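Long-range contact in flagellar hook-associated protein 2 (Helicobacter pylori, PDB 6IWY), which caps the tip of the growing flagellar filament, where it promotes polymerisation of flagellin monomers and keeps them from leaking out unassembled: residues 32-37 with 393-398. Residues are numbered along the deposited sequence; the frame is centred on the assembly and turned at random.
Sequences VDVQNL and ITLEQT
Both methyls of Leu-37 lie over one face of the peptide between Glu-396 and Gln-397. Leu-37 follows a classic beta bulge in strand 30-36, formed by Gln-35 and Asn-36 opposite Ala-369. CD1 of Leu-37 sits above the oxygen end of the peptide, 3.2 Å from Glu-396 O. CD2 lies over the middle of the same peptide, 3.8 Å from Gln-397 N. It also reaches back to Leu-395, with Leu-37 CD2 3.5 Å from Leu-395 CB. The next peptide, between Gln-397 and Thr-398, turns its oxygen to the branch of Val-34, and Gln-397 O is 3.2 Å from Val-34 CG1.

The setting is a four-stranded antiparallel sheet in which strand 30-36 lies between strands 368-371 and 405-407. Strand 393-395 belongs to another sheet, paired with 17-19. Residues 396-398 lead out of strand 393-395 and pass alongside strand 30-36. Val-34 is backbone-bonded to Thr-399, and its N also hydrogen-bonds Thr-399 OG1. The contact thus joins two small sheets near the modelled chain ends. The second segment falls within the FliD C-terminal family region.

Val-34 and Leu-395 are part of the apolar packing between the sheets. Their side chains run past each other in opposite directions. With CG1 anti to the backbone N (chi1 179°) and set at Gln-397 O, Val-34 has CG2 left to meet Leu-395 CD2 at 4.1 Å. Leu-17 of strand 17-19 and Phe-370 of strand 368-371 also pack on Leu-395, which is buried.

Thr-398 meets the bulged side through its backbone and its methyl. Its OG1 lies between the backbone N and the carbonyl carbon (chi1 47°), which leaves CG2 to lie 3.1 Å from Gln-35 O. A CA-H...O contact joins Thr-398 CA to Val-34 O at 3.2 Å, bent to 129° at the hydrogen.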
ATOM      1  N   VAL A  32     -31.819  -2.599 -20.905  1.00 72.09           N
ATOM      2  CA  VAL A  32     -30.614  -2.518 -20.068  1.00 69.82           C
ATOM      3  C   VAL A  32     -30.872  -2.224 -18.586  1.00 70.79           C
ATOM      4  O   VAL A  32     -31.147  -1.095 -18.186  1.00 70.22           O
ATOM      5  CB  VAL A  32     -29.563  -1.524 -20.649  1.00 66.34           C
ATOM      6  CG1 VAL A  32     -28.242  -1.654 -19.908  1.00 64.28           C
ATOM      7  CG2 VAL A  32     -29.321  -1.791 -22.137  1.00 67.00           C
ATOM      8  N   ASP A  33     -30.774  -3.287 -17.786  1.00 74.06           N
ATOM      9  CA  ASP A  33     -30.805  -3.219 -16.340  1.00 76.05           C
ATOM     10  C   ASP A  33     -29.409  -2.796 -15.932  1.00 72.55           C
ATOM     11  O   ASP A  33     -28.448  -3.462 -16.296  1.00 71.52           O
ATOM     12  CB  ASP A  33     -31.137  -4.597 -15.754  1.00 81.68           C
ATOM     13  N   VAL A  34     -29.294  -1.678 -15.215  1.00 71.86           N
ATOM     14  CA  VAL A  34     -27.995  -1.167 -14.761  1.00 69.07           C
ATOM     15  C   VAL A  34     -27.868  -1.349 -13.262  1.00 73.20           C
ATOM     16  O   VAL A  34     -28.454  -0.591 -12.500  1.00 76.38           O
ATOM     17  CB  VAL A  34     -27.830   0.314 -15.068  1.00 66.10           C
ATOM     18  CG1 VAL A  34     -26.489   0.799 -14.573  1.00 64.07           C
ATOM     19  CG2 VAL A  34     -27.966   0.560 -16.551  1.00 63.41           C
ATOM     20  N   GLN A  35     -27.106  -2.349 -12.838  1.00 75.06           N
ATOM     21  CA  GLN A  35     -27.006  -2.675 -11.414  1.00 80.55           C
ATOM     22  C   GLN A  35     -25.969  -1.806 -10.691  1.00 78.39           C
ATOM     23  O   GLN A  35     -26.229  -1.314  -9.603  1.00 81.99           O
ATOM     24  CB  GLN A  35     -26.704  -4.171 -11.218  1.00 85.08           C
ATOM     25  CG  GLN A  35     -27.940  -5.047 -10.896  1.00 93.70           C
ATOM     26  CD  GLN A  35     -28.828  -5.329 -12.104  1.00 93.70           C
ATOM     27  OE1 GLN A  35     -28.575  -4.832 -13.203  1.00 88.43           O
ATOM     28  NE2 GLN A  35     -29.879  -6.133 -11.898  1.00100.32           N
ATOM     29  N   ASN A  36     -24.793  -1.624 -11.294  1.00 73.45           N
ATOM     30  CA  ASN A  36     -23.753  -0.765 -10.714  1.00 71.59           C
ATOM     31  C   ASN A  36     -23.103   0.129 -11.761  1.00 65.62           C
ATOM     32  O   ASN A  36     -23.148  -0.169 -12.929  1.00 64.10           O
ATOM     33  CB  ASN A  36     -22.694  -1.599  -9.989  1.00 73.46           C
ATOM     34  CG  ASN A  36     -23.263  -2.338  -8.776  1.00 82.82           C
ATOM     35  OD1 ASN A  36     -23.992  -3.334  -8.922  1.00 88.36           O
ATOM     36  ND2 ASN A  36     -22.938  -1.853  -7.570  1.00 87.20           N
ATOM     37  N   LEU A  37     -22.540   1.243 -11.320  1.00 64.37           N
ATOM     38  CA  LEU A  37     -21.758   2.124 -12.156  1.00 60.76           C
ATOM     39  C   LEU A  37     -20.294   1.983 -11.792  1.00 59.61           C
ATOM     40  O   LEU A  37     -19.947   1.751 -10.633  1.00 61.95           O
ATOM     41  CB  LEU A  37     -22.149   3.570 -11.902  1.00 62.33           C
ATOM     42  CG  LEU A  37     -23.482   4.090 -12.425  1.00 64.07           C
ATOM     43  CD1 LEU A  37     -23.671   5.555 -11.998  1.00 62.00           C
ATOM     44  CD2 LEU A  37     -23.502   3.941 -13.950  1.00 60.22           C
ATOM     45  N   ILE A 393     -22.683   3.326 -25.684  1.00 74.68           N
ATOM     46  CA  ILE A 393     -23.443   3.573 -24.450  1.00 69.05           C
ATOM     47  C   ILE A 393     -22.563   4.123 -23.357  1.00 66.10           C
ATOM     48  O   ILE A 393     -21.487   3.609 -23.122  1.00 65.37           O
ATOM     49  CB  ILE A 393     -24.054   2.269 -23.885  1.00 66.50           C
ATOM     50  CG1 ILE A 393     -25.009   1.622 -24.888  1.00 69.42           C
ATOM     51  CG2 ILE A 393     -24.803   2.539 -22.573  1.00 63.32           C
ATOM     52  CD1 ILE A 393     -25.614   0.317 -24.400  1.00 68.48           C
ATOM     53  N   THR A 394     -23.037   5.154 -22.669  1.00 65.45           N
ATOM     54  CA  THR A 394     -22.423   5.602 -21.419  1.00 62.96           C
ATOM     55  C   THR A 394     -23.406   5.344 -20.280  1.00 61.05           C
ATOM     56  O   THR A 394     -24.545   5.756 -20.362  1.00 63.07           O
ATOM     57  CB  THR A 394     -22.054   7.098 -21.450  1.00 65.97           C
ATOM     58  OG1 THR A 394     -21.097   7.343 -22.488  1.00 68.61           O
ATOM     59  CG2 THR A 394     -21.475   7.551 -20.084  1.00 63.48           C
ATOM     60  N   LEU A 395     -22.977   4.652 -19.233  1.00 58.97           N
ATOM     61  CA  LEU A 395     -23.842   4.412 -18.103  1.00 59.25           C
ATOM     62  C   LEU A 395     -23.767   5.616 -17.171  1.00 61.20           C
ATOM     63  O   LEU A 395     -22.673   6.084 -16.833  1.00 61.44           O
ATOM     64  CB  LEU A 395     -23.445   3.142 -17.350  1.00 57.98           C
ATOM     65  CG  LEU A 395     -23.493   1.818 -18.126  1.00 59.48           C
ATOM     66  CD1 LEU A 395     -23.282   0.670 -17.167  1.00 59.95           C
ATOM     67  CD2 LEU A 395     -24.799   1.636 -18.908  1.00 61.72           C
ATOM     68  N   GLU A 396     -24.933   6.108 -16.754  1.00 63.77           N
ATOM     69  CA  GLU A 396     -25.017   7.266 -15.872  1.00 66.95           C
ATOM     70  C   GLU A 396     -25.726   7.006 -14.552  1.00 68.58           C
ATOM     71  O   GLU A 396     -25.453   7.709 -13.572  1.00 71.35           O
ATOM     72  CB  GLU A 396     -25.727   8.394 -16.588  1.00 71.03           C
ATOM     73  CG  GLU A 396     -24.879   9.029 -17.655  1.00 74.00           C
ATOM     74  CD  GLU A 396     -25.724   9.586 -18.785  1.00 80.96           C
ATOM     75  OE1 GLU A 396     -26.605   8.837 -19.270  1.00 83.85           O
ATOM     76  OE2 GLU A 396     -25.529  10.761 -19.178  1.00 86.39           O
ATOM     77  N   GLN A 397     -26.660   6.051 -14.531  1.00 67.64           N
ATOM     78  CA  GLN A 397     -27.376   5.709 -13.303  1.00 70.36           C
ATOM     79  C   GLN A 397     -27.809   4.273 -13.220  1.00 69.29           C
ATOM     80  O   GLN A 397     -27.995   3.603 -14.219  1.00 66.42           O
ATOM     81  CB  GLN A 397     -28.641   6.519 -13.168  1.00 75.58           C
ATOM     82  CG  GLN A 397     -28.493   7.976 -13.357  1.00 77.09           C
ATOM     83  CD  GLN A 397     -29.822   8.661 -13.202  1.00 82.60           C
ATOM     84  OE1 GLN A 397     -30.873   8.028 -13.338  1.00 81.37           O
ATOM     85  NE2 GLN A 397     -29.789   9.959 -12.920  1.00 86.69           N
ATOM     86  N   THR A 398     -28.026   3.826 -11.993  1.00 72.97           N
ATOM     87  CA  THR A 398     -28.607   2.517 -11.765  1.00 74.99           C
ATOM     88  C   THR A 398     -30.077   2.556 -12.175  1.00 78.64           C
ATOM     89  O   THR A 398     -30.649   3.636 -12.378  1.00 81.15           O
ATOM     90  CB  THR A 398     -28.435   2.063 -10.298  1.00 79.91           C
ATOM     91  OG1 THR A 398     -28.807   3.128  -9.406  1.00 85.86           O
ATOM     92  CG2 THR A 398     -26.978   1.667 -10.030  1.00 75.43           C
TER